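Local coordinates for protein succinate-semialdehyde dehydrogenase (NAD(P)(+)) (Marinobacter aquaeolei, PDB 3RH9) that probably oxidises succinate semialdehyde to succinate with NAD(P)+ as the electron acceptor, as a member of the aldehyde dehydrogenase family, at residues Arg400-Val405 and Ala428-Ala433; Ser178-Ala183 and Leu188-Phe193; Val238-Ile243 and Asp411-Leu416; Phe117-Lys122 and Thr449-Phe454. All coordinates share one frame; numbering follows the deposited sequence.

Interaction 1 (Arg400-Val405 and Ala428-Ala433); sequences RTEEEV and AQRVAA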
loop_
_atom_site.group_PDB
_atom_site.type_symbol
_atom_site.label_atom_id
_atom_site.label_comp_id
_atom_site.label_asym_id
_atom_site.label_seq_id
_atom_site.Cartn_x
_atom_site.Cartn_y
_atom_site.Cartn_z
ATOM N N ARG A 400 -3.910 -35.854 -6.744
ATOM C CA ARG A 400 -2.825 -36.801 -6.460
ATOM C C ARG A 400 -1.534 -36.123 -5.957
ATOM O O ARG A 400 -1.125 -36.321 -4.815
ATOM C CB ARG A 400 -2.493 -37.653 -7.695
ATOM C CG ARG A 400 -3.678 -38.149 -8.495
ATOM C CD ARG A 400 -4.090 -39.535 -8.085
ATOM N NE ARG A 400 -3.005 -40.502 -8.239
ATOM C CZ ARG A 400 -3.029 -41.728 -7.723
ATOM N NH1 ARG A 400 -4.087 -42.130 -7.031
ATOM N NH2 ARG A 400 -2.001 -42.548 -7.889
ATOM N N THR A 401 -0.897 -35.329 -6.814
ATOM C CA THR A 401 0.443 -34.821 -6.522
ATOM C C THR A 401 0.502 -33.490 -5.774
ATOM O O THR A 401 -0.416 -32.680 -5.838
ATOM C CB THR A 401 1.269 -34.644 -7.800
ATOM O OG1 THR A 401 0.853 -33.445 -8.469
ATOM C CG2 THR A 401 1.084 -35.825 -8.711
ATOM N N GLU A 402 1.616 -33.269 -5.085
ATOM C CA GLU A 402 1.874 -32.004 -4.406
ATOM C C GLU A 402 1.807 -30.832 -5.382
ATOM O O GLU A 402 1.088 -29.868 -5.148
ATOM C CB GLU A 402 3.241 -32.030 -3.716
ATOM C CG GLU A 402 3.671 -30.693 -3.133
ATOM C CD GLU A 402 5.019 -30.761 -2.426
ATOM O OE1 GLU A 402 5.320 -31.814 -1.824
ATOM O OE2 GLU A 402 5.775 -29.758 -2.463
ATOM N N GLU A 403 2.560 -30.917 -6.474
ATOM C CA GLU A 403 2.627 -29.817 -7.423
ATOM C C GLU A 403 1.265 -29.528 -8.047
ATOM O O GLU A 403 0.879 -28.374 -8.194
ATOM C CB GLU A 403 3.692 -30.066 -8.497
ATOM C CG GLU A 403 3.866 -31.539 -8.863
ATOM C CD GLU A 403 4.661 -32.320 -7.809
ATOM O OE1 GLU A 403 5.636 -31.747 -7.251
ATOM O OE2 GLU A 403 4.316 -33.500 -7.544
ATOM N N GLU A 404 0.538 -30.578 -8.395
ATOM C CA GLU A 404 -0.794 -30.418 -8.964
ATOM C C GLU A 404 -1.757 -29.641 -8.051
ATOM O O GLU A 404 -2.498 -28.776 -8.529
ATOM C CB GLU A 404 -1.390 -31.785 -9.301
ATOM C CG GLU A 404 -2.911 -31.805 -9.327
ATOM C CD GLU A 404 -3.486 -33.217 -9.463
ATOM O OE1 GLU A 404 -2.936 -34.162 -8.839
ATOM O OE2 GLU A 404 -4.497 -33.374 -10.189
ATOM N N VAL A 405 -1.748 -29.953 -6.752
ATOM C CA VAL A 405 -2.678 -29.342 -5.810
ATOM C C VAL A 405 -2.290 -27.911 -5.464
ATOM O O VAL A 405 -3.143 -27.105 -5.091
ATOM C CB VAL A 405 -2.837 -30.172 -4.510
ATOM C CG1 VAL A 405 -1.659 -29.954 -3.578
ATOM C CG2 VAL A 405 -4.145 -29.823 -3.803
ATOM N N ALA A 428 4.769 -29.835 3.748
ATOM C CA ALA A 428 3.912 -28.766 4.268
ATOM C C ALA A 428 4.543 -27.388 4.068
ATOM O O ALA A 428 3.850 -26.383 3.925
ATOM C CB ALA A 428 3.615 -28.992 5.741
ATOM N N GLN A 429 5.866 -27.332 4.071
ATOM C CA GLN A 429 6.514 -26.036 4.014
ATOM C C GLN A 429 6.643 -25.552 2.590
ATOM O O GLN A 429 6.597 -24.346 2.334
ATOM C CB GLN A 429 7.859 -26.070 4.723
ATOM C CG GLN A 429 7.706 -26.159 6.230
ATOM C CD GLN A 429 9.019 -25.969 6.953
ATOM O OE1 GLN A 429 9.786 -26.918 7.127
ATOM N NE2 GLN A 429 9.287 -24.733 7.386
ATOM N N ARG A 430 6.781 -26.500 1.666
ATOM C CA ARG A 430 6.816 -26.185 0.250
ATOM C C ARG A 430 5.438 -25.734 -0.203
ATOM O O ARG A 430 5.315 -24.900 -1.099
ATOM C CB ARG A 430 7.262 -27.393 -0.562
ATOM C CG ARG A 430 8.726 -27.772 -0.406
ATOM C CD ARG A 430 9.086 -28.895 -1.374
ATOM N NE ARG A 430 8.198 -30.034 -1.178
ATOM C CZ ARG A 430 8.534 -31.150 -0.534
ATOM N NH1 ARG A 430 9.756 -31.306 -0.036
ATOM N NH2 ARG A 430 7.645 -32.119 -0.394
ATOM N N VAL A 431 4.396 -26.277 0.419
ATOM C CA VAL A 431 3.044 -25.866 0.063
ATOM C C VAL A 431 2.788 -24.420 0.498
ATOM O O VAL A 431 2.385 -23.581 -0.312
ATOM C CB VAL A 431 1.962 -26.804 0.629
ATOM C CG1 VAL A 431 0.597 -26.449 0.043
ATOM C CG2 VAL A 431 2.303 -28.241 0.306
ATOM N N ALA A 432 3.032 -24.114 1.764
ATOM C CA ALA A 432 2.894 -22.742 2.198
ATOM C C ALA A 432 3.686 -21.834 1.263
ATOM O O ALA A 432 3.178 -20.816 0.804
ATOM C CB ALA A 432 3.365 -22.581 3.602
ATOM N N ALA A 433 4.925 -22.202 0.964
ATOM C CA ALA A 433 5.755 -21.344 0.119
ATOM C C ALA A 433 5.167 -21.080 -1.287
ATOM O O ALA A 433 5.274 -19.966 -1.821
ATOM C CB ALA A 433 7.170 -21.894 0.026
#
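Arg430 NH2 donates to Glu402 OE1 at 2.7 Å, and its neighbour NE donates to Glu402 OE2 at 2.8 Å, giving a side-on, two-pronged salt bridge between helix 402-409 and helix 425-434. Both carboxylate oxygens use their syn lone pairs, and the carboxylate lies only 8° from coplanar with the guanidinium, at its edge. The N-H...O angles, 165° at NH2 and 170° at NE, are close to straight. Glu402 reaches across with an extended chain, its CG set beside the carbonyl carbon and opposite N, while Arg430 bends at chi3 to bring its NE side round to the acid; the two side chains cross at about a right angle. Glu402 CG also passes Val431 CG2, loosely, at 4.4 Å.

Glu402 is the first residue of its helix, and the turn before it is well fixed. Thr401 is the N-cap, its OG1 accepting from Glu404 N at 2.9 Å, and Glu404 OE1 in return accepts from Thr401 N at 3.1 Å, which makes a capping box. Outside the pair, Arg427 NE forms a long, weak ion pair with Glu402 OE1, and Arg430 also packs on Thr65 of the second subunit. With two bonds sharing one plane, neither the carboxylate nor the guanidinium can turn without breaking at least one, and the opposite charges probably keep both groups ionised.

Interaction 2 (Ser178-Ala183 and Leu188-Phe193); sequences SVIKPA and LTMIAF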
loop_
_atom_site.group_PDB
_atom_site.type_symbol
_atom_site.label_atom_id
_atom_site.label_comp_id
_atom_site.label_asym_id
_atom_site.label_seq_id
_atom_site.Cartn_x
_atom_site.Cartn_y
_atom_site.Cartn_z
ATOM N N SER A 178 -11.320 8.766 13.177
ATOM C CA SER A 178 -11.926 7.960 12.140
ATOM C C SER A 178 -13.416 8.238 11.958
ATOM O O SER A 178 -14.109 8.669 12.875
ATOM C CB SER A 178 -11.672 6.477 12.417
ATOM O OG SER A 178 -11.971 6.145 13.763
ATOM N N VAL A 179 -13.886 8.002 10.744
ATOM C CA VAL A 179 -15.292 8.079 10.424
ATOM C C VAL A 179 -15.699 6.661 10.070
ATOM O O VAL A 179 -15.069 6.036 9.217
ATOM C CB VAL A 179 -15.502 8.995 9.232
ATOM C CG1 VAL A 179 -16.933 8.921 8.756
ATOM C CG2 VAL A 179 -15.121 10.405 9.590
ATOM N N ILE A 180 -16.721 6.131 10.739
ATOM C CA ILE A 180 -17.018 4.697 10.642
ATOM C C ILE A 180 -18.337 4.338 9.960
ATOM O O ILE A 180 -19.387 4.853 10.341
ATOM C CB ILE A 180 -16.972 4.024 12.013
ATOM C CG1 ILE A 180 -15.542 4.085 12.563
ATOM C CG2 ILE A 180 -17.486 2.576 11.903
ATOM C CD1 ILE A 180 -15.313 3.350 13.866
ATOM N N LYS A 181 -18.268 3.433 8.975
ATOM C CA LYS A 181 -19.438 3.049 8.199
ATOM C C LYS A 181 -19.687 1.537 8.153
ATOM O O LYS A 181 -19.008 0.818 7.425
ATOM C CB LYS A 181 -19.313 3.586 6.772
ATOM C CG LYS A 181 -20.631 3.661 6.008
ATOM C CD LYS A 181 -21.198 2.291 5.744
ATOM C CE LYS A 181 -22.167 2.305 4.577
ATOM N NZ LYS A 181 -22.792 3.651 4.489
ATOM N N PRO A 182 -20.695 1.053 8.901
ATOM C CA PRO A 182 -21.014 -0.378 8.897
ATOM C C PRO A 182 -21.977 -0.734 7.778
ATOM O O PRO A 182 -22.567 0.151 7.154
ATOM C CB PRO A 182 -21.705 -0.563 10.243
ATOM C CG PRO A 182 -22.492 0.702 10.387
ATOM C CD PRO A 182 -21.634 1.808 9.757
ATOM N N ALA A 183 -22.121 -2.030 7.521
ATOM C CA ALA A 183 -23.075 -2.517 6.536
ATOM C C ALA A 183 -24.503 -2.231 7.025
ATOM O O ALA A 183 -24.779 -2.327 8.217
ATOM C CB ALA A 183 -22.860 -4.002 6.317
ATOM N N LEU A 188 -26.549 -2.338 14.020
ATOM C CA LEU A 188 -26.889 -2.270 15.436
ATOM C C LEU A 188 -25.731 -2.676 16.332
ATOM O O LEU A 188 -25.614 -2.209 17.468
ATOM C CB LEU A 188 -28.128 -3.118 15.754
ATOM C CG LEU A 188 -29.319 -2.958 14.804
ATOM C CD1 LEU A 188 -30.340 -4.040 15.086
ATOM C CD2 LEU A 188 -29.929 -1.554 14.882
ATOM N N THR A 189 -24.880 -3.560 15.833
ATOM C CA THR A 189 -23.745 -3.975 16.624
ATOM C C THR A 189 -22.866 -2.748 16.709
ATOM O O THR A 189 -22.259 -2.476 17.740
ATOM C CB THR A 189 -23.009 -5.166 15.993
ATOM O OG1 THR A 189 -23.849 -6.315 16.070
ATOM C CG2 THR A 189 -21.742 -5.482 16.742
HETATM N N MSE A 190 -22.831 -1.992 15.617
HETATM C CA MSE A 190 -21.999 -0.807 15.553
HETATM C C MSE A 190 -22.524 0.237 16.532
HETATM O O MSE A 190 -21.761 0.854 17.288
HETATM C CB MSE A 190 -21.955 -0.241 14.131
HETATM C CG MSE A 190 -20.789 0.713 13.917
HETATM SE SE MSE A 190 -19.103 -0.220 14.300
HETATM C CE MSE A 190 -18.072 1.251 14.981
ATOM N N ILE A 191 -23.833 0.431 16.517
ATOM C CA ILE A 191 -24.428 1.380 17.430
ATOM C C ILE A 191 -24.100 0.994 18.875
ATOM O O ILE A 191 -23.708 1.843 19.675
ATOM C CB ILE A 191 -25.938 1.532 17.187
ATOM C CG1 ILE A 191 -26.165 2.157 15.814
ATOM C CG2 ILE A 191 -26.550 2.420 18.246
ATOM C CD1 ILE A 191 -27.596 2.273 15.436
ATOM N N ALA A 192 -24.222 -0.294 19.187
ATOM C CA ALA A 192 -23.929 -0.798 20.528
ATOM C C ALA A 192 -22.490 -0.509 20.937
ATOM O O ALA A 192 -22.223 -0.044 22.049
ATOM C CB ALA A 192 -24.212 -2.287 20.609
ATOM N N PHE A 193 -21.568 -0.791 20.027
ATOM C CA PHE A 193 -20.161 -0.458 20.201
ATOM C C PHE A 193 -19.960 1.043 20.506
ATOM O O PHE A 193 -19.245 1.403 21.449
ATOM C CB PHE A 193 -19.378 -0.871 18.957
ATOM C CG PHE A 193 -17.902 -0.792 19.126
ATOM C CD1 PHE A 193 -17.315 -1.128 20.331
ATOM C CD2 PHE A 193 -17.094 -0.390 18.077
ATOM C CE1 PHE A 193 -15.933 -1.057 20.488
ATOM C CE2 PHE A 193 -15.716 -0.322 18.220
ATOM C CZ PHE A 193 -15.130 -0.654 19.422
#
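Met190, modelled as selenomethionine, leans from helix 188-197 onto the end of strand 178-181, within a beta-alpha-beta unit that strand 207-209 completes. This is the parallel alpha/beta architecture expected for the dinucleotide-binding domain of an aldehyde dehydrogenase. At the root of the side chain, CB lies 3.9 Å from Pro182 CG, and CB of the same proline ring is equally near. CG, the next atom out, stays on the ring, 3.9 Å from Pro182 CG. A chi1 of -162°, which swings CG to the far side of CB from the backbone N, starts the chain out across the proline; it then bends at chi2 and chi3 and turns toward the strand. SE comes within 4.0 Å of Ile180 CG2. Met190 crosses both Ile180 and Pro182 at about a right angle.

The surroundings are apolar too: Ile164 of helix 162-174 touches both Ile180 and Met190, and Leu209 of strand 207-209 touches Pro182 and Met190. The contact is thus a buried joint between the helix and the strand with the loop that leaves it. At its far end, Met190 CE meets both arms of Ile180, CG2 at 3.4 Å and CD1 at 3.6 Å.

Interaction 3 (Val238-Ile243 and Asp411-Leu416); sequences VGRKLI and DTEFGL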
loop_
_atom_site.group_PDB
_atom_site.type_symbol
_atom_site.label_atom_id
_atom_site.label_comp_id
_atom_site.label_asym_id
_atom_site.label_seq_id
_atom_site.Cartn_x
_atom_site.Cartn_y
_atom_site.Cartn_z
ATOM N N VAL A 238 -16.789 -3.691 -5.057
ATOM C CA VAL A 238 -16.790 -2.359 -4.435
ATOM C C VAL A 238 -15.374 -1.857 -4.174
ATOM O O VAL A 238 -15.068 -0.681 -4.383
ATOM C CB VAL A 238 -17.619 -2.345 -3.107
ATOM C CG1 VAL A 238 -17.378 -1.070 -2.327
ATOM C CG2 VAL A 238 -19.124 -2.557 -3.397
ATOM N N GLY A 239 -14.521 -2.771 -3.719
ATOM C CA GLY A 239 -13.105 -2.518 -3.548
ATOM C C GLY A 239 -12.440 -1.983 -4.799
ATOM O O GLY A 239 -11.649 -1.035 -4.728
ATOM N N ARG A 240 -12.757 -2.569 -5.950
ATOM C CA ARG A 240 -12.188 -2.099 -7.206
ATOM C C ARG A 240 -12.653 -0.684 -7.491
ATOM O O ARG A 240 -11.914 0.131 -8.057
ATOM C CB ARG A 240 -12.587 -3.010 -8.359
ATOM C CG ARG A 240 -11.743 -4.275 -8.497
ATOM C CD ARG A 240 -12.530 -5.397 -9.143
ATOM N NE ARG A 240 -11.713 -6.586 -9.309
ATOM C CZ ARG A 240 -12.195 -7.818 -9.384
ATOM N NH1 ARG A 240 -13.504 -8.026 -9.290
ATOM N NH2 ARG A 240 -11.359 -8.841 -9.542
ATOM N N LYS A 241 -13.882 -0.393 -7.082
ATOM C CA LYS A 241 -14.483 0.889 -7.384
ATOM C C LYS A 241 -13.846 1.945 -6.512
ATOM O O LYS A 241 -13.627 3.078 -6.950
ATOM C CB LYS A 241 -15.991 0.852 -7.168
ATOM C CG LYS A 241 -16.731 1.938 -7.952
ATOM C CD LYS A 241 -18.116 2.227 -7.356
ATOM C CE LYS A 241 -18.960 3.070 -8.285
ATOM N NZ LYS A 241 -18.239 4.293 -8.703
ATOM N N LEU A 242 -13.530 1.568 -5.278
ATOM C CA LEU A 242 -12.846 2.486 -4.384
ATOM C C LEU A 242 -11.499 2.871 -4.952
ATOM O O LEU A 242 -11.073 4.026 -4.845
ATOM C CB LEU A 242 -12.622 1.849 -3.024
ATOM C CG LEU A 242 -13.818 1.785 -2.092
ATOM C CD1 LEU A 242 -13.312 1.445 -0.684
ATOM C CD2 LEU A 242 -14.559 3.117 -2.132
ATOM N N ILE A 243 -10.812 1.894 -5.530
ATOM C CA ILE A 243 -9.480 2.148 -6.033
ATOM C C ILE A 243 -9.585 3.206 -7.108
ATOM O O ILE A 243 -8.888 4.207 -7.072
ATOM C CB ILE A 243 -8.809 0.864 -6.580
ATOM C CG1 ILE A 243 -8.711 -0.206 -5.493
ATOM C CG2 ILE A 243 -7.427 1.160 -7.145
ATOM C CD1 ILE A 243 -8.138 -1.479 -5.993
ATOM N N ASP A 411 -5.262 -21.449 -8.490
ATOM C CA ASP A 411 -6.045 -21.269 -9.705
ATOM C C ASP A 411 -7.273 -20.394 -9.422
ATOM O O ASP A 411 -8.417 -20.852 -9.442
ATOM C CB ASP A 411 -6.432 -22.638 -10.253
ATOM C CG ASP A 411 -7.340 -22.550 -11.453
ATOM O OD1 ASP A 411 -7.135 -21.635 -12.290
ATOM O OD2 ASP A 411 -8.260 -23.394 -11.548
ATOM N N THR A 412 -7.006 -19.123 -9.134
ATOM C CA THR A 412 -8.011 -18.185 -8.642
ATOM C C THR A 412 -7.452 -16.772 -8.707
ATOM O O THR A 412 -6.244 -16.579 -8.706
ATOM C CB THR A 412 -8.460 -18.520 -7.174
ATOM O OG1 THR A 412 -9.099 -17.377 -6.573
ATOM C CG2 THR A 412 -7.257 -18.951 -6.309
ATOM N N GLU A 413 -8.341 -15.792 -8.767
ATOM C CA GLU A 413 -7.975 -14.377 -8.737
ATOM C C GLU A 413 -7.311 -13.977 -7.439
ATOM O O GLU A 413 -6.532 -13.014 -7.398
ATOM C CB GLU A 413 -9.233 -13.523 -8.869
ATOM C CG GLU A 413 -9.439 -12.958 -10.227
ATOM C CD GLU A 413 -10.752 -12.238 -10.319
ATOM O OE1 GLU A 413 -10.911 -11.391 -11.232
ATOM O OE2 GLU A 413 -11.624 -12.522 -9.467
ATOM N N PHE A 414 -7.645 -14.714 -6.383
ATOM C CA PHE A 414 -7.386 -14.271 -5.021
ATOM C C PHE A 414 -6.223 -14.967 -4.336
ATOM O O PHE A 414 -5.555 -15.815 -4.919
ATOM C CB PHE A 414 -8.655 -14.423 -4.190
ATOM C CG PHE A 414 -9.854 -13.801 -4.830
ATOM C CD1 PHE A 414 -9.940 -12.427 -4.972
ATOM C CD2 PHE A 414 -10.879 -14.589 -5.322
ATOM C CE1 PHE A 414 -11.029 -11.845 -5.567
ATOM C CE2 PHE A 414 -11.977 -14.006 -5.924
ATOM C CZ PHE A 414 -12.054 -12.627 -6.047
ATOM N N GLY A 415 -5.999 -14.580 -3.088
ATOM C CA GLY A 415 -4.917 -15.101 -2.280
ATOM C C GLY A 415 -5.075 -14.665 -0.832
ATOM O O GLY A 415 -4.130 -14.163 -0.208
ATOM N N LEU A 416 -6.277 -14.843 -0.294
ATOM C CA LEU A 416 -6.503 -14.539 1.102
ATOM C C LEU A 416 -6.049 -15.716 1.964
ATOM O O LEU A 416 -4.872 -15.807 2.300
ATOM C CB LEU A 416 -7.960 -14.157 1.360
ATOM C CG LEU A 416 -8.300 -13.396 2.648
ATOM C CD1 LEU A 416 -7.233 -12.351 2.975
ATOM C CD2 LEU A 416 -9.697 -12.747 2.574
HETATM O O HOH W 1 -14.403 -11.050 -9.029
#
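Arg240 NH2 and Glu413 OE1 form a salt bridge at 3.1 Å, and the hydrogen bond within it is weak, with an N-H...O angle of only 123°. The guanidinium and carboxylate planes are 56° apart, so the two groups cannot lie in one plane, edge to edge, as a two-pronged bridge would. A water mediates a second link: it accepts from Arg240 NH1 at 3.2 Å and donates to Glu413 OE2 at 3.2 Å.

One shell further out, Glu413 is placed by its own loop, Arg240 by its helix and by the second subunit. Arg240 projects from helix 236-245 with its chain extended from CG to NE, spanning the gap between backbones whose nearest CA atoms, those of Arg240 and Glu413, stay 13.1 Å apart. On the other side Glu413 sits in the loop that leads into strand 417-421. There Thr412 OG1 accepts from Phe414 N at 3.0 Å in an ST turn, and Glu413 CB lies over the centre of the Phe414 ring, 3.8 Å above its plane. Backbone hydrogen bonding of Glu413 with Ala459 further anchors the loop.

The stronger polar partner of Arg240 lies across the dimer: its NE donates to the backbone O of Glu248 of the second subunit. Glu413 therefore adds a bent, partly water-mediated charge contact at the surface to an arginine that is held chiefly at the subunit interface.

Interaction 4 (Phe117-Lys122 and Thr449-Phe454); sequences FDYCAK and TPEAPF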
loop_
_atom_site.group_PDB
_atom_site.type_symbol
_atom_site.label_atom_id
_atom_site.label_comp_id
_atom_site.label_asym_id
_atom_site.label_seq_id
_atom_site.Cartn_x
_atom_site.Cartn_y
_atom_site.Cartn_z
ATOM N N PHE A 117 -7.638 -4.798 20.432
ATOM C CA PHE A 117 -7.408 -3.647 21.273
ATOM C C PHE A 117 -6.357 -3.962 22.318
ATOM O O PHE A 117 -5.496 -3.140 22.619
ATOM C CB PHE A 117 -8.725 -3.195 21.887
ATOM C CG PHE A 117 -9.578 -2.431 20.929
ATOM C CD1 PHE A 117 -10.630 -3.037 20.292
ATOM C CD2 PHE A 117 -9.293 -1.108 20.633
ATOM C CE1 PHE A 117 -11.407 -2.325 19.399
ATOM C CE2 PHE A 117 -10.055 -0.400 19.742
ATOM C CZ PHE A 117 -11.113 -1.000 19.127
ATOM N N ASP A 118 -6.413 -5.167 22.859
ATOM C CA ASP A 118 -5.422 -5.566 23.830
ATOM C C ASP A 118 -4.066 -5.574 23.162
ATOM O O ASP A 118 -3.089 -5.071 23.702
ATOM C CB ASP A 118 -5.723 -6.952 24.409
ATOM C CG ASP A 118 -4.812 -7.296 25.579
ATOM O OD1 ASP A 118 -4.675 -6.470 26.516
ATOM O OD2 ASP A 118 -4.217 -8.386 25.562
ATOM N N TYR A 119 -4.007 -6.144 21.971
ATOM C CA TYR A 119 -2.726 -6.344 21.348
ATOM C C TYR A 119 -2.121 -5.000 20.969
ATOM O O TYR A 119 -0.912 -4.800 21.074
ATOM C CB TYR A 119 -2.836 -7.267 20.147
ATOM C CG TYR A 119 -1.540 -7.338 19.409
ATOM C CD1 TYR A 119 -1.254 -6.433 18.396
ATOM C CD2 TYR A 119 -0.576 -8.288 19.748
ATOM C CE1 TYR A 119 -0.051 -6.481 17.731
ATOM C CE2 TYR A 119 0.640 -8.343 19.077
ATOM C CZ TYR A 119 0.890 -7.432 18.074
ATOM O OH TYR A 119 2.079 -7.471 17.397
ATOM N N CYS A 120 -2.968 -4.069 20.554
ATOM C CA CYS A 120 -2.499 -2.736 20.193
ATOM C C CYS A 120 -2.057 -1.900 21.381
ATOM O O CYS A 120 -1.170 -1.060 21.260
ATOM C CB CYS A 120 -3.563 -1.995 19.394
ATOM S SG CYS A 120 -3.518 -2.434 17.666
ATOM N N ALA A 121 -2.678 -2.120 22.531
ATOM C CA ALA A 121 -2.225 -1.456 23.745
ATOM C C ALA A 121 -0.831 -1.970 24.133
ATOM O O ALA A 121 0.074 -1.186 24.429
ATOM C CB ALA A 121 -3.219 -1.653 24.870
ATOM N N LYS A 122 -0.651 -3.285 24.113
ATOM C CA LYS A 122 0.650 -3.832 24.452
ATOM C C LYS A 122 1.730 -3.389 23.488
ATOM O O LYS A 122 2.860 -3.170 23.893
ATOM C CB LYS A 122 0.615 -5.354 24.538
ATOM C CG LYS A 122 -0.184 -5.855 25.727
ATOM C CD LYS A 122 -0.484 -7.346 25.628
ATOM C CE LYS A 122 -1.425 -7.773 26.756
ATOM N NZ LYS A 122 -1.596 -9.252 26.764
ATOM N N THR A 449 -5.322 -13.814 13.602
ATOM C CA THR A 449 -5.213 -13.486 15.021
ATOM C C THR A 449 -4.575 -12.104 15.223
ATOM O O THR A 449 -3.774 -11.666 14.398
ATOM C CB THR A 449 -4.403 -14.558 15.755
ATOM O OG1 THR A 449 -4.770 -14.561 17.135
ATOM C CG2 THR A 449 -2.915 -14.292 15.614
ATOM N N PRO A 450 -4.933 -11.404 16.319
ATOM C CA PRO A 450 -4.438 -10.034 16.503
ATOM C C PRO A 450 -2.920 -9.956 16.512
ATOM O O PRO A 450 -2.362 -8.945 16.112
ATOM C CB PRO A 450 -4.999 -9.640 17.874
ATOM C CG PRO A 450 -6.167 -10.524 18.071
ATOM C CD PRO A 450 -5.772 -11.825 17.454
ATOM N N GLU A 451 -2.273 -11.035 16.943
ATOM C CA GLU A 451 -0.827 -11.107 17.078
ATOM C C GLU A 451 -0.055 -11.273 15.760
ATOM O O GLU A 451 1.176 -11.261 15.764
ATOM C CB GLU A 451 -0.471 -12.269 17.995
ATOM C CG GLU A 451 -1.074 -12.216 19.395
ATOM C CD GLU A 451 -2.406 -12.956 19.518
ATOM O OE1 GLU A 451 -3.084 -13.154 18.491
ATOM O OE2 GLU A 451 -2.781 -13.337 20.651
ATOM N N ALA A 452 -0.751 -11.447 14.636
ATOM C CA ALA A 452 -0.055 -11.705 13.363
ATOM C C ALA A 452 -0.707 -11.063 12.126
ATOM O O ALA A 452 -1.911 -10.872 12.080
ATOM C CB ALA A 452 0.161 -13.211 13.157
ATOM N N PRO A 453 0.103 -10.707 11.122
ATOM C CA PRO A 453 -0.448 -9.980 9.970
ATOM C C PRO A 453 -1.403 -10.830 9.144
ATOM O O PRO A 453 -1.173 -12.026 8.977
ATOM C CB PRO A 453 0.802 -9.620 9.148
ATOM C CG PRO A 453 1.881 -10.611 9.619
ATOM C CD PRO A 453 1.578 -10.777 11.084
ATOM N N PHE A 454 -2.466 -10.216 8.638
ATOM C CA PHE A 454 -3.436 -10.918 7.802
ATOM C C PHE A 454 -3.916 -10.022 6.664
ATOM O O PHE A 454 -4.208 -8.847 6.864
ATOM C CB PHE A 454 -4.624 -11.411 8.630
ATOM C CG PHE A 454 -5.710 -12.059 7.808
ATOM C CD1 PHE A 454 -5.576 -13.365 7.362
ATOM C CD2 PHE A 454 -6.865 -11.370 7.490
ATOM C CE1 PHE A 454 -6.565 -13.963 6.607
ATOM C CE2 PHE A 454 -7.865 -11.967 6.732
ATOM C CZ PHE A 454 -7.710 -13.256 6.290
#
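Helix 103-123 meets a type I beta turn running from Thr449 to Ala452, and the backbones come nearest at Tyr119 and Pro450, whose CA atoms are 6.3 Å apart. The turn is closed by Ala452 N donating to Thr449 O at 3.0 Å, and its peptide between Pro450 and Glu451 faces the helix.

Tyr119 carries the contact by laying its ring over that peptide. With CG anti to the backbone N (chi1 173°), the ring is carried out from the helix so that one face takes Pro450 O, 3.6 Å from CD1 and offset toward the rim. Glu451 CA stands over the same face in a CH-pi contact, 4.1 Å from the centroid of the Tyr119 ring and 27° off the ring normal. Nearer the helix, Tyr119 CB touches Pro450 CB at 3.9 Å, while CD2 meets Glu451 CG at 4.0 Å. Beyond CG the glutamate bends at chi2 and turns back on its own turn, where OE1 accepts from Thr449 OG1 at 2.6 Å.

Tyr119 also stacks with the ring of His123, and Pro136 of the second subunit packs on Thr449 and Glu451. The Pro450 side chain is about 12 Å from that of Glu256, the predicted active-site residue. One oxygen of the Glu451 carboxylate, OE1, is thus turned back to brace the turn, and the contact itself rests on dispersion and CH-pi contact, with no hydrogen bond between helix and turn.

Going from the N terminus, helix 103-123 opens interaction 4, whose loop closes only at residues 449-454 and so encloses the other three. Interaction 2 comes first inside it, a short local closure from strand 178-181 to the helix that follows. Interaction 3 ties helix 236-245, which follows strand 229-233 of the six-stranded sheet, to the loop before strand 417-421 of the seven-stranded sheet. Interaction 1 opens at 400-405, before that closure, and ends at 428-433, so the two cross; it joins two helices beside the seven-stranded sheet. Interaction 2 reaches interaction 4 through Phe193 and Phe117, and interaction 3 reaches it through Leu416 and Phe454. Interactions 1, 3 and 4 also touch the second subunit.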